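Local coordinates for protein pyridoxamine 5-phosphate-dependent dehydrase (Escherichia coli, PDB 3B8X) that catalyses the pyridoxal-phosphate-dependent removal of the C3' hydroxyl from GDP-4-keto-6-deoxymannose on the pathway to the O-antigen sugar L-colitose, at residues 28-33 with 254-259; 86-91 with 107-112; 287-292 with 384-389. The protein carries 1 engineered substitution. All coordinates share one frame; numbering follows the deposited sequence.

In the fold
Contacts 1 and 2 each serve a nucleotide-sugar pocket at the dimer interface, and contact 3 ties the C-terminal helix to the loop after helix 255-286, away from the pockets. In contact 1 the loop 28-33 holds the guanine of one bound adduct, whose other end lies in the second subunit; in contact 2 Trp-90 meets the cofactor end of the other adduct, whose guanine is held by Lys-28 and Phe-30 of the second subunit. The two contacts lie on opposite sides of the chain's centre, with their own centres 36 Å apart. Contact 3 is about 9 Å from contact 2 and about 31 Å from contact 1, measured between nearest atoms.

Contact 1. Residues 28-33 with 254-259; sequences KMFTMG and LEMSGA. With G4M ([(2R,3S,4R,5R)-5-(2-amino-6-oxo-1,6-dihydro-9H-purin-9-yl)-3,4-dihydroxytetrahydrofuran-2-yl]methyl (2R,3S,4S,5S,6R)-3,4-dihydroxy-5-[({3-hydroxy-2-methyl-5-[(phosphonooxy)methyl]pyridin-4-yl}methyl)amino]-6-methyltetrahydro-2H-pyran-2-yl dihydrogen diphosphate), chain G.
The guanine-recognition loop 28-33 is anchored to the start of helix 255-286 mainly by Glu-255, which holds Phe-30 and Gly-33 through its backbone and its carboxylate. Glu-255 N donates to Phe-30 O at 2.9 Å, the N-H pointing fairly straight at the oxygen (158°). Its side chain leaves with CG anti to the backbone N and then bends at chi2 (80°), which swings the carboxylate round to Gly-33. Gly-33 N meets OE1 of Glu-255 at 2.7 Å, coming from above the carboxylate plane. Two more amides, Val-36 N on OE1 and Tyr-35 N on OE2, bind the same group, so the buried carboxylate is well supplied with donors at the start of helix 34-47 and is probably stabilised in its charged form.

Two waters bridge the segments. Water 1 donates to both Met-29 O and Glu-255 OE2, and water 2, lying in plane at the edge of the Phe-30 ring, links Phe-30 O to Met-256 N. Apolar contact is slight, with Phe-30 CE2 4.4 Å from Met-256 CE.

On the ligand side, the backbone reads the base: guanine N1 donates to Lys-28 O at 2.7 Å, and Phe-30 N donates to guanine O6 at 2.8 Å. Phe-30 thus works in both directions, its N on guanine O6 and its O on Glu-255 N.

Helix 15-27 backs the contact, with Val-24 and Leu-25 against Phe-30 and Leu-25 also reaching Met-256. Trp-13 of the second subunit meets the Phe-30 ring, and Met-256 packs on its own counterpart across the dimer interface.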
loop_
_atom_site.group_PDB
_atom_site.type_symbol
_atom_site.label_atom_id
_atom_site.label_comp_id
_atom_site.label_asym_id
_atom_site.label_seq_id
_atom_site.Cartn_x
_atom_site.Cartn_y
_atom_site.Cartn_z
ATOM N N LYS B 28 -21.124 -2.598 -10.664
ATOM C CA LYS B 28 -20.769 -3.708 -9.817
ATOM C C LYS B 28 -19.331 -4.237 -9.938
ATOM O O LYS B 28 -18.991 -5.281 -9.384
ATOM C CB LYS B 28 -21.869 -4.756 -9.816
ATOM C CG LYS B 28 -23.168 -4.235 -9.170
ATOM C CD LYS B 28 -24.267 -5.291 -9.285
ATOM C CE LYS B 28 -25.640 -4.730 -8.947
ATOM N NZ LYS B 28 -26.765 -5.681 -9.228
ATOM N N MET B 29 -18.509 -3.492 -10.673
ATOM C CA MET B 29 -17.088 -3.814 -10.800
ATOM C C MET B 29 -16.312 -2.733 -10.042
ATOM O O MET B 29 -16.213 -1.573 -10.462
ATOM C CB MET B 29 -16.608 -3.925 -12.248
ATOM C CG MET B 29 -15.075 -3.880 -12.390
ATOM S SD MET B 29 -14.138 -5.318 -11.765
ATOM C CE MET B 29 -15.067 -6.686 -12.496
ATOM N N PHE B 30 -15.798 -3.133 -8.883
ATOM C CA PHE B 30 -15.084 -2.245 -7.977
ATOM C C PHE B 30 -13.567 -2.326 -8.018
ATOM O O PHE B 30 -12.846 -1.378 -7.667
ATOM C CB PHE B 30 -15.614 -2.502 -6.556
ATOM C CG PHE B 30 -17.105 -2.299 -6.446
ATOM C CD1 PHE B 30 -17.966 -3.382 -6.433
ATOM C CD2 PHE B 30 -17.649 -1.024 -6.555
ATOM C CE1 PHE B 30 -19.349 -3.190 -6.435
ATOM C CE2 PHE B 30 -19.040 -0.825 -6.550
ATOM C CZ PHE B 30 -19.883 -1.909 -6.502
ATOM N N THR B 31 -13.076 -3.467 -8.451
ATOM C CA THR B 31 -11.648 -3.668 -8.475
ATOM C C THR B 31 -11.100 -2.939 -9.648
ATOM O O THR B 31 -11.739 -2.893 -10.688
ATOM C CB THR B 31 -11.310 -5.148 -8.669
ATOM O OG1 THR B 31 -11.793 -5.859 -7.526
ATOM C CG2 THR B 31 -9.805 -5.322 -8.786
ATOM N N MET B 32 -9.869 -2.459 -9.488
ATOM C CA MET B 32 -9.118 -1.796 -10.544
ATOM C C MET B 32 -9.472 -2.382 -11.919
ATOM O O MET B 32 -9.274 -3.587 -12.181
ATOM C CB MET B 32 -7.620 -1.998 -10.265
ATOM C CG MET B 32 -6.755 -1.102 -11.113
ATOM S SD MET B 32 -5.023 -1.611 -10.932
ATOM C CE MET B 32 -4.929 -3.229 -11.739
ATOM N N GLY B 33 -9.960 -1.516 -12.807
ATOM C CA GLY B 33 -10.315 -1.937 -14.159
ATOM C C GLY B 33 -10.248 -0.784 -15.180
ATOM O O GLY B 33 -9.250 -0.047 -15.326
ATOM N N LEU B 254 -8.699 1.866 -6.151
ATOM C CA LEU B 254 -10.055 1.343 -6.357
ATOM C C LEU B 254 -10.623 1.852 -7.672
ATOM O O LEU B 254 -10.258 2.935 -8.129
ATOM C CB LEU B 254 -10.959 1.780 -5.218
ATOM C CG LEU B 254 -10.592 1.070 -3.907
ATOM C CD1 LEU B 254 -11.445 1.586 -2.784
ATOM C CD2 LEU B 254 -10.711 -0.421 -4.074
ATOM N N GLU B 255 -11.563 1.112 -8.264
ATOM C CA GLU B 255 -12.175 1.603 -9.498
ATOM C C GLU B 255 -12.871 2.982 -9.315
ATOM O O GLU B 255 -12.920 3.834 -10.216
ATOM C CB GLU B 255 -13.147 0.560 -10.024
ATOM C CG GLU B 255 -13.649 0.936 -11.349
ATOM C CD GLU B 255 -12.713 0.632 -12.522
ATOM O OE1 GLU B 255 -11.456 0.761 -12.460
ATOM O OE2 GLU B 255 -13.270 0.299 -13.580
ATOM N N MET B 256 -13.412 3.210 -8.116
ATOM C CA MET B 256 -14.066 4.460 -7.820
ATOM C C MET B 256 -13.074 5.606 -7.899
ATOM O O MET B 256 -13.427 6.701 -8.361
ATOM C CB MET B 256 -14.654 4.421 -6.411
ATOM C CG MET B 256 -16.034 3.800 -6.374
ATOM S SD MET B 256 -16.384 3.805 -4.624
ATOM C CE MET B 256 -17.902 2.891 -4.475
ATOM N N SER B 257 -11.861 5.373 -7.405
ATOM C CA SER B 257 -10.871 6.436 -7.422
ATOM C C SER B 257 -10.540 6.871 -8.848
ATOM O O SER B 257 -10.319 8.042 -9.114
ATOM C CB SER B 257 -9.619 6.060 -6.672
ATOM O OG SER B 257 -9.892 6.091 -5.283
ATOM N N GLY B 258 -10.467 5.912 -9.752
ATOM C CA GLY B 258 -10.165 6.200 -11.149
ATOM C C GLY B 258 -11.350 6.971 -11.769
ATOM O O GLY B 258 -11.154 7.932 -12.485
ATOM N N ALA B 259 -12.578 6.624 -11.418
ATOM C CA ALA B 259 -13.724 7.322 -11.983
ATOM C C ALA B 259 -13.758 8.760 -11.536
ATOM O O ALA B 259 -13.957 9.667 -12.343
ATOM C CB ALA B 259 -15.046 6.616 -11.678
HETATM O OP3 G4M G . -5.564 -10.032 -2.477
HETATM P PL G4M G . -5.117 -9.353 -1.097
HETATM O OP1 G4M G . -3.995 -8.273 -1.324
HETATM O OP2 G4M G . -6.351 -8.707 -0.299
HETATM O OP4 G4M G . -4.592 -10.471 -0.069
HETATM C C5B G4M G . -3.347 -11.002 -0.476
HETATM C C5L G4M G . -3.219 -12.453 -0.002
HETATM C C6L G4M G . -2.296 -12.792 0.981
HETATM N N1L G4M G . -2.126 -14.049 1.418
HETATM C C2L G4M G . -2.749 -15.061 0.846
HETATM C C2A G4M G . -2.415 -16.465 1.342
HETATM C C3L G4M G . -3.694 -14.823 -0.178
HETATM O O3L G4M G . -4.333 -15.853 -0.787
HETATM C C4L G4M G . -3.938 -13.490 -0.610
HETATM C C4A G4M G . -4.816 -13.218 -1.669
HETATM N N4A G4M G . -5.467 -14.219 -2.251
HETATM C C4G G4M G . -6.454 -13.970 -3.191
HETATM C C5G G4M G . -6.413 -14.990 -4.332
HETATM C C6G G4M G . -6.491 -16.397 -3.740
HETATM O O5G G4M G . -7.565 -14.774 -5.148
HETATM C C3G G4M G . -6.377 -12.545 -3.762
HETATM O O3G G4M G . -7.524 -11.804 -3.310
HETATM C C2G G4M G . -6.311 -12.600 -5.309
HETATM O O2G G4M G . -6.437 -11.276 -5.868
HETATM C C1G G4M G . -7.375 -13.564 -5.910
HETATM O O1G G4M G . -6.996 -13.944 -7.245
HETATM P P2 G4M G . -8.383 -13.839 -8.023
HETATM O O3P G4M G . -9.531 -14.738 -7.336
HETATM O O4P G4M G . -8.116 -14.418 -9.492
HETATM O OPP G4M G . -8.829 -12.283 -8.024
HETATM P P G4M G . -9.670 -11.960 -9.373
HETATM O O1P G4M G . -9.393 -12.977 -10.594
HETATM O O2P G4M G . -9.211 -10.489 -9.843
HETATM O "O5'" G4M G . -11.265 -11.878 -9.048
HETATM C "C5'" G4M G . -11.804 -13.164 -8.749
HETATM C "C4'" G4M G . -13.149 -13.349 -9.466
HETATM O "O4'" G4M G . -14.139 -12.383 -9.005
HETATM C "C3'" G4M G . -12.984 -13.123 -11.000
HETATM O "O3'" G4M G . -13.837 -13.988 -11.754
HETATM C "C2'" G4M G . -13.361 -11.634 -11.173
HETATM O "O2'" G4M G . -13.999 -11.414 -12.440
HETATM C "C1'" G4M G . -14.394 -11.429 -10.056
HETATM N N9 G4M G . -14.326 -10.060 -9.547
HETATM C C8 G4M G . -13.251 -9.482 -8.935
HETATM N N7 G4M G . -13.575 -8.255 -8.614
HETATM C C4 G4M G . -15.340 -9.166 -9.609
HETATM C C5 G4M G . -14.860 -8.003 -9.001
HETATM C C6 G4M G . -15.736 -6.896 -8.904
HETATM O O6 G4M G . -15.398 -5.866 -8.361
HETATM N N3 G4M G . -16.576 -9.210 -10.085
HETATM C C2 G4M G . -17.373 -8.173 -9.997
HETATM N N1 G4M G . -16.978 -7.015 -9.408
HETATM N N2 G4M G . -18.646 -8.263 -10.493
HETATM O O HOH W 1 -15.932 -0.056 -13.168
HETATM O O HOH W 2 -14.256 0.701 -6.447
#

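Contact 2. Residues 86-91 with 107-112; sequences PAVSWS and VDIDIN. With G4M ([(2R,3S,4R,5R)-5-(2-amino-6-oxo-1,6-dihydro-9H-purin-9-yl)-3,4-dihydroxytetrahydrofuran-2-yl]methyl (2R,3S,4S,5S,6R)-3,4-dihydroxy-5-[({3-hydroxy-2-methyl-5-[(phosphonooxy)methyl]pyridin-4-yl}methyl)amino]-6-methyltetrahydro-2H-pyran-2-yl dihydrogen diphosphate), chain O.
Pro-86 and Ala-87 meet Val-107 where two neighbouring parallel strands, 82-86 and 103-107, end side by side; helix 91-99 connects them in a beta-alpha-beta crossover of the large mixed sheet, in an enzyme of the aspartate aminotransferase fold.

Between the segments, the polar backbone contacts meet at Val-107 O; Val-107 is also bonded to Val-85 of strand 82-86. Pro-86 and Val-107 form a parallel bridge, and Val-107 O receives Ala-87 N at 2.9 Å in a weak, strongly bent bond (119°). A CA-H...O contact from Pro-86 CA reaches the same oxygen at 3.3 Å.

Apolar packing beyond the strand ends centres on the CG2 methyl of Ile-109. Chi1 (51°) puts CG1 between backbone N and carbonyl carbon and leaves CG2 anti to the carbonyl carbon, touching Val-88 CG2 at 3.9 Å and Pro-86 CB at 4.2 Å. Leu-364 of helix 359-367 covers Ile-109, and Ala-361 of that helix lies against Ala-87 and Val-88.

The acidic side chains are spent on backbone amides: Asp-108 takes Asn-360 N with OD2 and Ala-361 N with OD1, and Asp-110 OD1 closes an Asx turn by accepting Asn-112 N at 2.6 Å.

At the far end of 86-91, one face of the Trp-90 indole lies against the adduct where the pyridine ring joins the sugar, with CD1 3.3 Å from C5L; Phe-242 and Phe-244 of the second subunit meet it edge-to-face. The linking nitrogen N4A sits 3.8 Å above the indole plane, over its centre, with Ser-91 OG on the opposite face.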
loop_
_atom_site.group_PDB
_atom_site.type_symbol
_atom_site.label_atom_id
_atom_site.label_comp_id
_atom_site.label_asym_id
_atom_site.label_seq_id
_atom_site.Cartn_x
_atom_site.Cartn_y
_atom_site.Cartn_z
ATOM N N PRO B 86 16.457 16.473 -0.847
ATOM C CA PRO B 86 16.427 17.699 -0.023
ATOM C C PRO B 86 16.062 17.320 1.412
ATOM O O PRO B 86 15.554 16.226 1.685
ATOM C CB PRO B 86 15.296 18.521 -0.657
ATOM C CG PRO B 86 14.371 17.476 -1.225
ATOM C CD PRO B 86 15.325 16.423 -1.791
ATOM N N ALA B 87 16.365 18.221 2.329
ATOM C CA ALA B 87 16.200 18.054 3.761
ATOM C C ALA B 87 14.761 18.189 4.201
ATOM O O ALA B 87 14.452 17.890 5.340
ATOM C CB ALA B 87 17.063 19.090 4.515
ATOM N N VAL B 88 13.909 18.765 3.357
ATOM C CA VAL B 88 12.542 18.993 3.797
ATOM C C VAL B 88 11.653 18.443 2.745
ATOM O O VAL B 88 11.823 18.740 1.562
ATOM C CB VAL B 88 12.176 20.504 3.862
ATOM C CG1 VAL B 88 10.639 20.704 4.244
ATOM C CG2 VAL B 88 13.143 21.252 4.818
ATOM N N SER B 89 10.704 17.614 3.170
ATOM C CA SER B 89 9.730 17.099 2.214
ATOM C C SER B 89 8.712 16.295 2.985
ATOM O O SER B 89 8.337 16.691 4.072
ATOM C CB SER B 89 10.376 16.318 1.065
ATOM O OG SER B 89 10.712 15.006 1.466
ATOM N N TRP B 90 8.306 15.152 2.456
ATOM C CA TRP B 90 7.334 14.328 3.155
ATOM C C TRP B 90 8.016 13.033 3.609
ATOM O O TRP B 90 9.000 12.590 3.027
ATOM C CB TRP B 90 6.091 14.084 2.268
ATOM C CG TRP B 90 4.969 13.373 2.987
ATOM C CD1 TRP B 90 4.603 12.071 2.830
ATOM C CD2 TRP B 90 4.090 13.935 3.981
ATOM N NE1 TRP B 90 3.524 11.785 3.668
ATOM C CE2 TRP B 90 3.241 12.894 4.423
ATOM C CE3 TRP B 90 3.969 15.210 4.572
ATOM C CZ2 TRP B 90 2.257 13.097 5.387
ATOM C CZ3 TRP B 90 3.006 15.404 5.572
ATOM C CH2 TRP B 90 2.143 14.357 5.942
ATOM N N SER B 91 7.493 12.449 4.670
ATOM C CA SER B 91 8.104 11.278 5.276
ATOM C C SER B 91 8.302 10.146 4.274
ATOM O O SER B 91 9.366 9.514 4.187
ATOM C CB SER B 91 7.220 10.822 6.447
ATOM O OG SER B 91 5.951 10.371 5.974
ATOM N N VAL B 107 20.691 17.083 1.555
ATOM C CA VAL B 107 21.148 18.413 1.156
ATOM C C VAL B 107 20.146 19.481 1.611
ATOM O O VAL B 107 18.946 19.249 1.537
ATOM C CB VAL B 107 21.262 18.477 -0.355
ATOM C CG1 VAL B 107 21.672 19.868 -0.821
ATOM C CG2 VAL B 107 22.276 17.437 -0.833
ATOM N N ASP B 108 20.645 20.620 2.094
ATOM C CA ASP B 108 19.816 21.748 2.546
ATOM C C ASP B 108 18.964 22.307 1.422
ATOM O O ASP B 108 19.228 22.181 0.218
ATOM C CB ASP B 108 20.705 22.925 3.000
ATOM C CG ASP B 108 20.126 23.717 4.187
ATOM O OD1 ASP B 108 19.021 23.414 4.691
ATOM O OD2 ASP B 108 20.793 24.669 4.652
ATOM N N ILE B 109 17.939 23.018 1.858
ATOM C CA ILE B 109 17.011 23.634 0.949
ATOM C C ILE B 109 17.372 25.098 0.869
ATOM O O ILE B 109 18.185 25.624 1.664
ATOM C CB ILE B 109 15.591 23.565 1.527
ATOM C CG1 ILE B 109 15.591 24.107 2.956
ATOM C CG2 ILE B 109 15.094 22.128 1.517
ATOM C CD1 ILE B 109 14.409 25.077 3.293
ATOM N N ASP B 110 16.785 25.724 -0.137
ATOM C CA ASP B 110 16.913 27.144 -0.359
ATOM C C ASP B 110 15.743 27.703 0.459
ATOM O O ASP B 110 14.632 27.240 0.288
ATOM C CB ASP B 110 16.743 27.421 -1.843
ATOM C CG ASP B 110 16.774 28.890 -2.145
ATOM O OD1 ASP B 110 15.957 29.590 -1.553
ATOM O OD2 ASP B 110 17.589 29.366 -2.955
ATOM N N ILE B 111 16.018 28.611 1.402
ATOM C CA ILE B 111 14.989 29.146 2.304
ATOM C C ILE B 111 13.968 29.995 1.555
ATOM O O ILE B 111 12.878 30.268 2.071
ATOM C CB ILE B 111 15.629 29.990 3.457
ATOM C CG1 ILE B 111 14.721 30.060 4.667
ATOM C CG2 ILE B 111 16.062 31.332 2.911
ATOM C CD1 ILE B 111 14.598 28.735 5.383
ATOM N N ASN B 112 14.320 30.417 0.346
ATOM C CA ASN B 112 13.380 31.206 -0.432
ATOM C C ASN B 112 12.440 30.334 -1.242
ATOM O O ASN B 112 11.212 30.497 -1.167
ATOM C CB ASN B 112 14.135 32.166 -1.320
ATOM C CG ASN B 112 14.643 33.334 -0.534
ATOM O OD1 ASN B 112 13.841 34.116 -0.031
ATOM N ND2 ASN B 112 15.945 33.392 -0.314
HETATM O OP3 G4M O . -0.633 11.454 1.110
HETATM P PL G4M O . -0.047 10.574 -0.071
HETATM O OP1 G4M O . 0.376 9.081 0.405
HETATM O OP2 G4M O . -1.150 10.464 -1.235
HETATM O OP4 G4M O . 1.209 11.366 -0.742
HETATM C C5B G4M O . 2.307 11.233 0.114
HETATM C C5L G4M O . 3.227 12.357 -0.175
HETATM C C6L G4M O . 4.394 12.111 -0.886
HETATM N N1L G4M O . 5.247 13.087 -1.095
HETATM C C2L G4M O . 5.060 14.318 -0.669
HETATM C C2A G4M O . 6.115 15.374 -0.901
HETATM C C3L G4M O . 3.904 14.681 0.016
HETATM O O3L G4M O . 3.804 15.942 0.487
HETATM C C4L G4M O . 2.927 13.660 0.246
HETATM C C4A G4M O . 1.739 13.918 0.945
HETATM N N4A G4M O . 1.550 15.089 1.474
HETATM C C4G G4M O . 0.300 15.373 2.085
HETATM C C5G G4M O . 0.452 16.323 3.249
HETATM C C6G G4M O . 1.273 17.547 2.844
HETATM O O5G G4M O . -0.892 16.748 3.453
HETATM C C3G G4M O . -0.370 14.102 2.631
HETATM O O3G G4M O . -1.427 13.758 1.742
HETATM C C2G G4M O . -0.987 14.397 4.029
HETATM O O2G G4M O . -1.927 13.390 4.419
HETATM C C1G G4M O . -1.697 15.730 4.029
HETATM O O1G G4M O . -1.789 16.115 5.395
HETATM P P2 G4M O . -3.103 16.854 5.903
HETATM O O3P G4M O . -3.488 18.054 4.890
HETATM O O4P G4M O . -2.740 17.574 7.310
HETATM O OPP G4M O . -4.187 15.661 5.960
HETATM P P G4M O . -5.544 16.067 6.719
HETATM O O1P G4M O . -5.467 16.680 8.214
HETATM O O2P G4M O . -6.255 14.644 6.766
HETATM O "O5'" G4M O . -6.485 16.857 5.724
HETATM C "C5'" G4M O . -6.278 18.250 5.822
HETATM C "C4'" G4M O . -7.643 18.897 6.002
HETATM O "O4'" G4M O . -8.607 18.253 5.117
HETATM C "C3'" G4M O . -8.153 18.664 7.443
HETATM O "O3'" G4M O . -8.943 19.796 7.776
HETATM C "C2'" G4M O . -9.005 17.382 7.315
HETATM O "O2'" G4M O . -10.042 17.422 8.302
HETATM C "C1'" G4M O . -9.610 17.607 5.936
HETATM N N9 G4M O . -10.036 16.345 5.321
HETATM C C8 G4M O . -9.216 15.333 4.935
HETATM N N7 G4M O . -9.960 14.393 4.388
HETATM C C4 G4M O . -11.327 16.029 4.983
HETATM C C5 G4M O . -11.285 14.754 4.371
HETATM C C6 G4M O . -12.512 14.168 3.893
HETATM O O6 G4M O . -12.568 13.077 3.346
HETATM N N3 G4M O . -12.497 16.659 5.127
HETATM C C2 G4M O . -13.616 16.097 4.701
HETATM N N1 G4M O . -13.649 14.871 4.088
HETATM N N2 G4M O . -14.794 16.753 4.878
#

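Contact 3. Residues 287-292 with 384-389; sequences KDHPYL and YLREVL
His-289 is wedged against Arg-386 and Leu-389, and it carries the polar part of the contact. With CG anti to the backbone N (chi1 -160°), the imidazole extends from the loop 287-292 toward the C-terminal end of helix 379-388. ND1 accepts Tyr-291 N at 3.1 Å, with Leu-292 N adding a weak second bond, which puts the ring proton on NE2. That nitrogen donates to Leu-389 O; the modelled separation of 2.5 Å between NE2 and this oxygen is very short, so its exact value is doubtful.

Arg-386 bends at chi2 (66°) and turns one face of its guanidinium to His-289 CD2, which stands 3.4 Å above its centre, with the planes 48° apart. On the same side of the imidazole, Pro-290 CD lies 3.9 Å from NH2 of Arg-386, while Leu-292 CD1 covers the opposite face. Tyr-291 turns back over the loop with its CG between backbone N and carbonyl carbon, placing one ring face on His-289 CE1; its hydroxyl bonds to Lys-390 O. Leu-292 supplies the apolar part, its CD1 coming 4.0 Å from Leu-389 CB as the two side chains cross at about a right angle.

The contact fastens the last helix beside the edge strand 292-293 of the small antiparallel sheet. Leu-292 and Leu-389 both rest on Phe-308 of strand 305-310 and Leu-321 of helix 318-328, and Arg-386 packs on Phe-286 at the end of helix 255-286.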
loop_
_atom_site.group_PDB
_atom_site.type_symbol
_atom_site.label_atom_id
_atom_site.label_comp_id
_atom_site.label_asym_id
_atom_site.label_seq_id
_atom_site.Cartn_x
_atom_site.Cartn_y
_atom_site.Cartn_z
ATOM N N LYS B 287 3.642 40.951 0.535
ATOM C CA LYS B 287 4.957 41.221 -0.041
ATOM C C LYS B 287 5.985 41.974 0.799
ATOM O O LYS B 287 7.175 41.615 0.811
ATOM C CB LYS B 287 4.947 41.548 -1.540
ATOM C CG LYS B 287 4.703 43.000 -1.873
ATOM C CD LYS B 287 3.345 43.180 -2.556
ATOM C CE LYS B 287 3.059 44.647 -2.891
ATOM N NZ LYS B 287 1.714 45.176 -2.462
ATOM N N ASP B 288 5.526 42.968 1.556
ATOM C CA ASP B 288 6.457 43.682 2.412
ATOM C C ASP B 288 6.144 43.392 3.865
ATOM O O ASP B 288 6.176 44.271 4.718
ATOM C CB ASP B 288 6.393 45.180 2.146
ATOM C CG ASP B 288 7.084 45.562 0.861
ATOM O OD1 ASP B 288 8.322 45.363 0.775
ATOM O OD2 ASP B 288 6.368 46.041 -0.054
ATOM N N HIS B 289 5.814 42.155 4.157
ATOM C CA HIS B 289 5.463 41.884 5.514
ATOM C C HIS B 289 6.658 42.200 6.386
ATOM O O HIS B 289 7.813 41.920 6.005
ATOM C CB HIS B 289 4.966 40.455 5.680
ATOM C CG HIS B 289 4.157 40.254 6.919
ATOM N ND1 HIS B 289 4.736 40.150 8.161
ATOM C CD2 HIS B 289 2.819 40.217 7.118
ATOM C CE1 HIS B 289 3.789 40.001 9.068
ATOM N NE2 HIS B 289 2.617 40.046 8.464
ATOM N N PRO B 290 6.386 42.839 7.526
ATOM C CA PRO B 290 7.444 43.258 8.442
ATOM C C PRO B 290 8.127 42.112 9.149
ATOM O O PRO B 290 9.223 42.290 9.643
ATOM C CB PRO B 290 6.707 44.107 9.493
ATOM C CG PRO B 290 5.320 43.533 9.495
ATOM C CD PRO B 290 5.063 43.275 8.016
ATOM N N TYR B 291 7.486 40.960 9.273
ATOM C CA TYR B 291 8.172 39.880 9.982
ATOM C C TYR B 291 8.045 38.489 9.383
ATOM O O TYR B 291 8.464 37.500 10.004
ATOM C CB TYR B 291 7.838 39.872 11.479
ATOM C CG TYR B 291 6.369 39.713 11.803
ATOM C CD1 TYR B 291 5.760 38.454 11.794
ATOM C CD2 TYR B 291 5.604 40.818 12.164
ATOM C CE1 TYR B 291 4.412 38.296 12.166
ATOM C CE2 TYR B 291 4.236 40.680 12.476
ATOM C CZ TYR B 291 3.671 39.424 12.515
ATOM O OH TYR B 291 2.340 39.312 12.821
ATOM N N LEU B 292 7.444 38.410 8.201
ATOM C CA LEU B 292 7.287 37.107 7.580
ATOM C C LEU B 292 7.729 37.082 6.133
ATOM O O LEU B 292 7.329 37.973 5.377
ATOM C CB LEU B 292 5.835 36.657 7.641
ATOM C CG LEU B 292 5.121 36.572 8.989
ATOM C CD1 LEU B 292 3.605 36.346 8.715
ATOM C CD2 LEU B 292 5.643 35.427 9.712
ATOM N N TYR B 384 -8.166 38.478 5.798
ATOM C CA TYR B 384 -8.321 38.130 7.194
ATOM C C TYR B 384 -6.965 37.698 7.727
ATOM O O TYR B 384 -6.489 38.163 8.775
ATOM C CB TYR B 384 -9.373 37.002 7.294
ATOM C CG TYR B 384 -9.732 36.551 8.691
ATOM C CD1 TYR B 384 -10.010 37.469 9.710
ATOM C CD2 TYR B 384 -9.789 35.186 9.000
ATOM C CE1 TYR B 384 -10.340 37.028 11.016
ATOM C CE2 TYR B 384 -10.108 34.742 10.286
ATOM C CZ TYR B 384 -10.381 35.664 11.296
ATOM O OH TYR B 384 -10.698 35.225 12.575
ATOM N N LEU B 385 -6.336 36.794 6.986
ATOM C CA LEU B 385 -5.034 36.265 7.369
ATOM C C LEU B 385 -4.024 37.397 7.568
ATOM O O LEU B 385 -3.318 37.429 8.592
ATOM C CB LEU B 385 -4.577 35.277 6.310
ATOM C CG LEU B 385 -3.138 34.775 6.324
ATOM C CD1 LEU B 385 -3.023 33.654 7.329
ATOM C CD2 LEU B 385 -2.936 34.214 4.936
ATOM N N ARG B 386 -4.045 38.371 6.648
ATOM C CA ARG B 386 -3.188 39.564 6.737
ATOM C C ARG B 386 -3.442 40.449 7.977
ATOM O O ARG B 386 -2.497 40.990 8.575
ATOM C CB ARG B 386 -3.189 40.338 5.419
ATOM C CG ARG B 386 -2.173 41.475 5.307
ATOM C CD ARG B 386 -0.728 41.027 5.301
ATOM N NE ARG B 386 0.214 42.152 5.399
ATOM C CZ ARG B 386 0.566 42.760 6.536
ATOM N NH1 ARG B 386 0.012 42.455 7.701
ATOM N NH2 ARG B 386 1.457 43.729 6.509
ATOM N N GLU B 387 -4.703 40.546 8.403
ATOM C CA GLU B 387 -5.074 41.274 9.609
ATOM C C GLU B 387 -4.617 40.504 10.853
ATOM O O GLU B 387 -4.176 41.059 11.832
ATOM C CB GLU B 387 -6.592 41.431 9.668
ATOM C CG GLU B 387 -7.087 42.119 10.927
ATOM C CD GLU B 387 -6.725 43.591 10.939
ATOM O OE1 GLU B 387 -6.466 44.133 9.844
ATOM O OE2 GLU B 387 -6.690 44.202 12.031
ATOM N N VAL B 388 -4.741 39.193 10.824
ATOM C CA VAL B 388 -4.322 38.367 11.963
ATOM C C VAL B 388 -2.795 38.387 12.170
ATOM O O VAL B 388 -2.304 38.420 13.300
ATOM C CB VAL B 388 -4.748 36.909 11.716
ATOM C CG1 VAL B 388 -4.289 35.984 12.813
ATOM C CG2 VAL B 388 -6.254 36.826 11.501
ATOM N N LEU B 389 -2.047 38.317 11.075
ATOM C CA LEU B 389 -0.590 38.319 11.117
ATOM C C LEU B 389 -0.076 39.749 10.911
ATOM O O LEU B 389 0.707 40.038 10.009
ATOM C CB LEU B 389 -0.067 37.406 10.018
ATOM C CG LEU B 389 -0.541 35.968 10.230
ATOM C CD1 LEU B 389 -0.302 35.165 8.963
ATOM C CD2 LEU B 389 0.238 35.328 11.370
#